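Local coordinates for protein 2-aminomuconic 6-semialdehyde dehydrogenase (Pseudomonas sp., PDB 7BZV) that oxidises 2-aminomuconic 6-semialdehyde with NAD+ in the meta-cleavage pathway of 2-aminophenol breakdown, as a tetrameric member of the aldehyde dehydrogenase family, at residues S340-A345 with E372-A377; D401-V406 with A429-E434. One frame throughout, in Å; residues are numbered along the deposited sequence.

Contact 1 of 2, residues S340-A345 with E372-A377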
loop_
_atom_site.group_PDB
_atom_site.type_symbol
_atom_site.label_atom_id
_atom_site.label_comp_id
_atom_site.label_asym_id
_atom_site.label_seq_id
_atom_site.Cartn_x
_atom_site.Cartn_y
_atom_site.Cartn_z
ATOM N N SER B 340 2.355 22.489 43.614
ATOM C CA SER B 340 3.005 21.501 44.473
ATOM C C SER B 340 4.304 21.013 43.846
ATOM O O SER B 340 5.281 20.728 44.549
ATOM C CB SER B 340 2.080 20.310 44.715
ATOM O OG SER B 340 0.733 20.715 44.834
ATOM N N TYR B 341 4.326 20.881 42.517
ATOM C CA TYR B 341 5.550 20.442 41.865
ATOM C C TYR B 341 6.584 21.556 41.842
ATOM O O TYR B 341 7.777 21.278 41.991
ATOM C CB TYR B 341 5.237 19.905 40.452
ATOM C CG TYR B 341 4.976 18.392 40.422
ATOM C CD1 TYR B 341 6.004 17.477 40.665
ATOM C CD2 TYR B 341 3.714 17.878 40.143
ATOM C CE1 TYR B 341 5.780 16.097 40.628
ATOM C CE2 TYR B 341 3.476 16.488 40.106
ATOM C CZ TYR B 341 4.514 15.610 40.357
ATOM O OH TYR B 341 4.292 14.252 40.317
ATOM N N PHE B 342 6.164 22.821 41.681
ATOM C CA PHE B 342 7.096 23.925 41.886
ATOM C C PHE B 342 7.739 23.832 43.271
ATOM O O PHE B 342 8.933 24.119 43.438
ATOM C CB PHE B 342 6.395 25.288 41.741
ATOM C CG PHE B 342 5.988 25.650 40.336
ATOM C CD1 PHE B 342 6.154 24.770 39.273
ATOM C CD2 PHE B 342 5.418 26.887 40.089
ATOM C CE1 PHE B 342 5.755 25.118 37.993
ATOM C CE2 PHE B 342 5.023 27.243 38.799
ATOM C CZ PHE B 342 5.197 26.363 37.760
ATOM N N GLU B 343 6.950 23.471 44.286
ATOM C CA GLU B 343 7.496 23.386 45.639
ATOM C C GLU B 343 8.430 22.186 45.775
ATOM O O GLU B 343 9.513 22.298 46.358
ATOM C CB GLU B 343 6.355 23.313 46.660
ATOM C CG GLU B 343 6.792 23.282 48.130
ATOM C CD GLU B 343 7.622 24.492 48.538
ATOM O OE1 GLU B 343 7.313 25.612 48.087
ATOM O OE2 GLU B 343 8.581 24.329 49.321
ATOM N N LEU B 344 8.037 21.032 45.224
ATOM C CA LEU B 344 8.945 19.889 45.198
ATOM C C LEU B 344 10.269 20.273 44.546
ATOM O O LEU B 344 11.338 19.887 45.025
ATOM C CB LEU B 344 8.306 18.716 44.467
ATOM C CG LEU B 344 9.124 17.420 44.450
ATOM C CD1 LEU B 344 9.404 16.960 45.896
ATOM C CD2 LEU B 344 8.389 16.340 43.687
ATOM N N ALA B 345 10.217 21.054 43.460
ATOM C CA ALA B 345 11.448 21.489 42.806
ATOM C C ALA B 345 12.320 22.280 43.772
ATOM O O ALA B 345 13.531 22.048 43.884
ATOM C CB ALA B 345 11.138 22.345 41.573
ATOM N N GLU B 372 2.896 31.036 36.503
ATOM C CA GLU B 372 3.938 31.611 35.654
ATOM C C GLU B 372 4.640 30.541 34.800
ATOM O O GLU B 372 4.941 29.442 35.286
ATOM C CB GLU B 372 4.989 32.307 36.502
ATOM C CG GLU B 372 4.472 33.520 37.242
ATOM C CD GLU B 372 5.538 34.124 38.115
ATOM O OE1 GLU B 372 6.339 33.351 38.687
ATOM O OE2 GLU B 372 5.568 35.362 38.224
ATOM N N PRO B 373 4.990 30.881 33.566
ATOM C CA PRO B 373 5.898 30.015 32.799
ATOM C C PRO B 373 7.237 29.903 33.518
ATOM O O PRO B 373 7.821 30.904 33.937
ATOM C CB PRO B 373 6.017 30.730 31.450
ATOM C CG PRO B 373 5.651 32.193 31.742
ATOM C CD PRO B 373 4.653 32.128 32.852
ATOM N N THR B 374 7.725 28.673 33.672
ATOM C CA THR B 374 8.770 28.385 34.647
ATOM C C THR B 374 9.846 27.521 34.000
ATOM O O THR B 374 9.554 26.616 33.208
ATOM C CB THR B 374 8.153 27.721 35.889
ATOM O OG1 THR B 374 7.202 28.625 36.471
ATOM C CG2 THR B 374 9.183 27.351 36.958
ATOM N N VAL B 375 11.095 27.804 34.342
ATOM C CA VAL B 375 12.213 26.976 33.907
ATOM C C VAL B 375 13.083 26.704 35.120
ATOM O O VAL B 375 13.485 27.647 35.810
ATOM C CB VAL B 375 13.046 27.652 32.803
ATOM C CG1 VAL B 375 14.310 26.873 32.606
ATOM C CG2 VAL B 375 12.267 27.745 31.534
ATOM N N ILE B 376 13.426 25.434 35.354
ATOM C CA ILE B 376 14.343 25.087 36.429
ATOM C C ILE B 376 15.588 24.421 35.864
ATOM O O ILE B 376 15.616 23.959 34.719
ATOM C CB ILE B 376 13.698 24.178 37.502
ATOM C CG1 ILE B 376 13.104 22.920 36.850
ATOM C CG2 ILE B 376 12.618 24.930 38.273
ATOM C CD1 ILE B 376 12.599 21.856 37.844
ATOM N N ALA B 377 16.624 24.365 36.702
ATOM C CA ALA B 377 17.919 23.816 36.336
ATOM C C ALA B 377 18.618 23.317 37.592
ATOM O O ALA B 377 18.201 23.595 38.718
ATOM C CB ALA B 377 18.777 24.866 35.622
#
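Phe342 and Ala345, one turn apart on a helix, face Thr374 and Ile376 on a beta-strand: the CA atoms of Phe342 and Thr374 are 8.7 Å apart, those of Ala345 and Ile376 7.9 Å. At that spacing the two backbones exchange no hydrogen bonds, and the gap is bridged mainly by side chains. The alternation of the strand brings Thr374 and Ile376 to the helix side and leaves Val375 between them on the other. Phe342 and Thr374 approach from opposite directions. The far rim of the ring does the touching: Phe342 CZ lies 3.3 Å from Thr374 OG1 and 3.8 Å from Thr374 CB, while the methyl Thr374 CG2 sits over one face, offset toward the rim. With CG anti to its own carbonyl carbon (chi1 -71°), Phe342 carries the ring end closer to the strand than its CB direction alone would suggest. Thr374 OG1 donates to the backbone Glu372 O over 2.7 Å, from above the carbonyl plane, which holds the hydroxyl beside the rim of the ring, at CZ; Thr374 OG1 is also hydrogen-bonded to Gly356 N. Glu372 O in turn meets the ring at its edge. One turn further along, Ala345 CB packs on Ile376 CD1 at 4.0 Å, a small methyl-to-methyl contact. This is a helix packed on the face of a mainly parallel alpha/beta sheet, probably that of the aldehyde dehydrogenase catalytic domain. Strand 374-377 runs between 351-354, outermost within this chain, whose Phe352 touches Ala345, Thr374 and Ile376, and strand 394-400, whose Ile394 meets both Phe342 and Thr374.

Contact 2 of 2, residues D401-V406 with A429-E434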
loop_
_atom_site.group_PDB
_atom_site.type_symbol
_atom_site.label_atom_id
_atom_site.label_comp_id
_atom_site.label_asym_id
_atom_site.label_seq_id
_atom_site.Cartn_x
_atom_site.Cartn_y
_atom_site.Cartn_z
ATOM N N ASP B 401 26.909 16.528 26.515
ATOM C CA ASP B 401 28.148 16.622 25.755
ATOM C C ASP B 401 28.174 15.751 24.513
ATOM O O ASP B 401 28.737 16.172 23.509
ATOM C CB ASP B 401 29.347 16.284 26.646
ATOM C CG ASP B 401 29.502 17.294 27.769
ATOM O OD1 ASP B 401 29.761 18.457 27.447
ATOM O OD2 ASP B 401 29.287 16.953 28.945
ATOM N N SER B 402 27.534 14.594 24.509
ATOM C CA SER B 402 27.642 13.735 23.347
ATOM C C SER B 402 26.287 13.186 22.918
ATOM O O SER B 402 25.316 13.131 23.678
ATOM C CB SER B 402 28.636 12.599 23.618
ATOM O OG SER B 402 27.966 11.550 24.277
ATOM N N GLU B 403 26.257 12.817 21.642
ATOM C CA GLU B 403 25.073 12.253 21.017
ATOM C C GLU B 403 24.664 10.940 21.675
ATOM O O GLU B 403 23.491 10.746 21.988
ATOM C CB GLU B 403 25.357 12.074 19.522
ATOM C CG GLU B 403 24.228 11.453 18.720
ATOM C CD GLU B 403 24.525 11.389 17.214
ATOM O OE1 GLU B 403 25.022 12.385 16.633
ATOM O OE2 GLU B 403 24.229 10.333 16.612
ATOM N N SER B 404 25.613 10.027 21.894
ATOM C CA SER B 404 25.279 8.776 22.576
ATOM C C SER B 404 24.709 9.048 23.956
ATOM O O SER B 404 23.717 8.427 24.381
ATOM C CB SER B 404 26.527 7.892 22.675
ATOM O OG SER B 404 26.991 7.551 21.395
ATOM N N GLU B 405 25.331 9.976 24.676
ATOM C CA GLU B 405 24.855 10.352 26.001
ATOM C C GLU B 405 23.427 10.864 25.941
ATOM O O GLU B 405 22.588 10.491 26.762
ATOM C CB GLU B 405 25.780 11.436 26.588
ATOM C CG GLU B 405 25.332 12.021 27.917
ATOM C CD GLU B 405 25.876 13.442 28.166
ATOM O OE1 GLU B 405 26.790 13.896 27.439
ATOM O OE2 GLU B 405 25.388 14.090 29.098
ATOM N N VAL B 406 23.130 11.748 24.989
ATOM C CA VAL B 406 21.839 12.417 25.092
ATOM C C VAL B 406 20.723 11.471 24.642
ATOM O O VAL B 406 19.598 11.546 25.150
ATOM C CB VAL B 406 21.831 13.760 24.323
ATOM C CG1 VAL B 406 21.797 13.544 22.843
ATOM C CG2 VAL B 406 20.647 14.605 24.777
ATOM N N ALA B 429 20.364 14.429 12.451
ATOM C CA ALA B 429 18.925 14.593 12.565
ATOM C C ALA B 429 18.214 13.251 12.449
ATOM O O ALA B 429 17.338 12.912 13.262
ATOM C CB ALA B 429 18.424 15.536 11.476
ATOM N N HIS B 430 18.541 12.510 11.391
ATOM C CA HIS B 430 17.878 11.242 11.117
ATOM C C HIS B 430 18.295 10.187 12.128
ATOM O O HIS B 430 17.448 9.469 12.661
ATOM C CB HIS B 430 18.179 10.801 9.681
ATOM C CG HIS B 430 17.478 11.637 8.655
ATOM N ND1 HIS B 430 16.143 11.490 8.358
ATOM C CD2 HIS B 430 17.910 12.685 7.917
ATOM C CE1 HIS B 430 15.790 12.389 7.455
ATOM N NE2 HIS B 430 16.851 13.116 7.151
ATOM N N ARG B 431 19.583 10.120 12.461
ATOM C CA ARG B 431 20.058 9.138 13.444
ATOM C C ARG B 431 19.387 9.302 14.796
ATOM O O ARG B 431 18.919 8.333 15.400
ATOM C CB ARG B 431 21.567 9.295 13.677
ATOM C CG ARG B 431 22.470 8.507 12.872
ATOM C CD ARG B 431 23.903 8.524 13.467
ATOM N NE ARG B 431 24.378 9.793 14.043
ATOM C CZ ARG B 431 25.175 10.659 13.410
ATOM N NH1 ARG B 431 25.559 10.427 12.157
ATOM N NH2 ARG B 431 25.591 11.749 14.025
ATOM N N VAL B 432 19.417 10.521 15.335
ATOM C CA VAL B 432 18.932 10.753 16.691
ATOM C C VAL B 432 17.410 10.634 16.759
ATOM O O VAL B 432 16.862 9.999 17.676
ATOM C CB VAL B 432 19.429 12.125 17.203
ATOM C CG1 VAL B 432 18.840 12.452 18.551
ATOM C CG2 VAL B 432 20.942 12.120 17.261
ATOM N N SER B 433 16.699 11.249 15.809
ATOM C CA SER B 433 15.237 11.263 15.886
ATOM C C SER B 433 14.684 9.838 15.844
ATOM O O SER B 433 13.763 9.497 16.597
ATOM C CB SER B 433 14.626 12.131 14.767
ATOM O OG SER B 433 14.954 11.631 13.506
ATOM N N GLU B 434 15.281 8.967 15.032
ATOM C CA GLU B 434 14.758 7.605 14.897
ATOM C C GLU B 434 15.014 6.752 16.129
ATOM O O GLU B 434 14.319 5.752 16.329
ATOM C CB GLU B 434 15.372 6.871 13.695
ATOM C CG GLU B 434 14.856 7.277 12.334
ATOM C CD GLU B 434 15.636 6.625 11.196
ATOM O OE1 GLU B 434 15.985 7.353 10.208
ATOM O OE2 GLU B 434 15.909 5.404 11.315
#
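A side-on salt bridge joins the N-terminal turn of helix 403-411, through Glu403, to the side of helix 426-435, through Arg431. Arg431 NH2 donates to Glu403 OE1 over 2.7 Å, almost straight at 172°, and Arg431 NE to Glu403 OE2 over 2.6 Å. Each carboxylate oxygen uses its syn lone pair, and the two planes are only 13° apart, so the paired bonds hold both flat groups against rotation. Glu403 reaches across as an extended chain, CG anti to the backbone N (chi1 178°); Arg431 bends at chi3 to present its NE edge. Below the charged end, Glu403 CG rests on Val432 CG2 at 3.7 Å. With an alanine in place of Glu403, the Arg431 guanidinium would probably lose its carboxylate mate, and Val432 CG2 the packing of Glu403 CG. Glu403 is the first helical residue, between the two residues of a capping box: Glu405 N donates to Ser402 OG, and Ser402 N to Glu405 OE1. Arg431 NH1 bonds to Asp486 O of a second subunit, placing the bridge beside a tetramer interface. The two helices link parallel strands 394-400, 418-422 and 440-443 in turn, as beta-alpha-beta crossovers of the aldehyde dehydrogenase alpha/beta fold.

Overall arrangement
Along the chain the two contacts follow in series. Contact 1 closes first: after helix 332-348 the chain makes strand 351-354, at the sheet's edge within this chain, and a long loop, then returns as strand 374-377 beneath that helix. Helix 384-387 and strand 394-400 lead on to contact 2, where helix 403-411, strand 418-422 and helix 426-435 bring the second pair of segments together. Neither encloses or crosses the other; their centres lie 27 Å apart, with nearest atoms about 14 Å apart. Both lie on elements packed against or connecting the strands of one seven-stranded sheet, contact 1 near 351-354 and contact 2 on helices leading toward 440-443, the opposite border within this chain, beside neighbouring subunits.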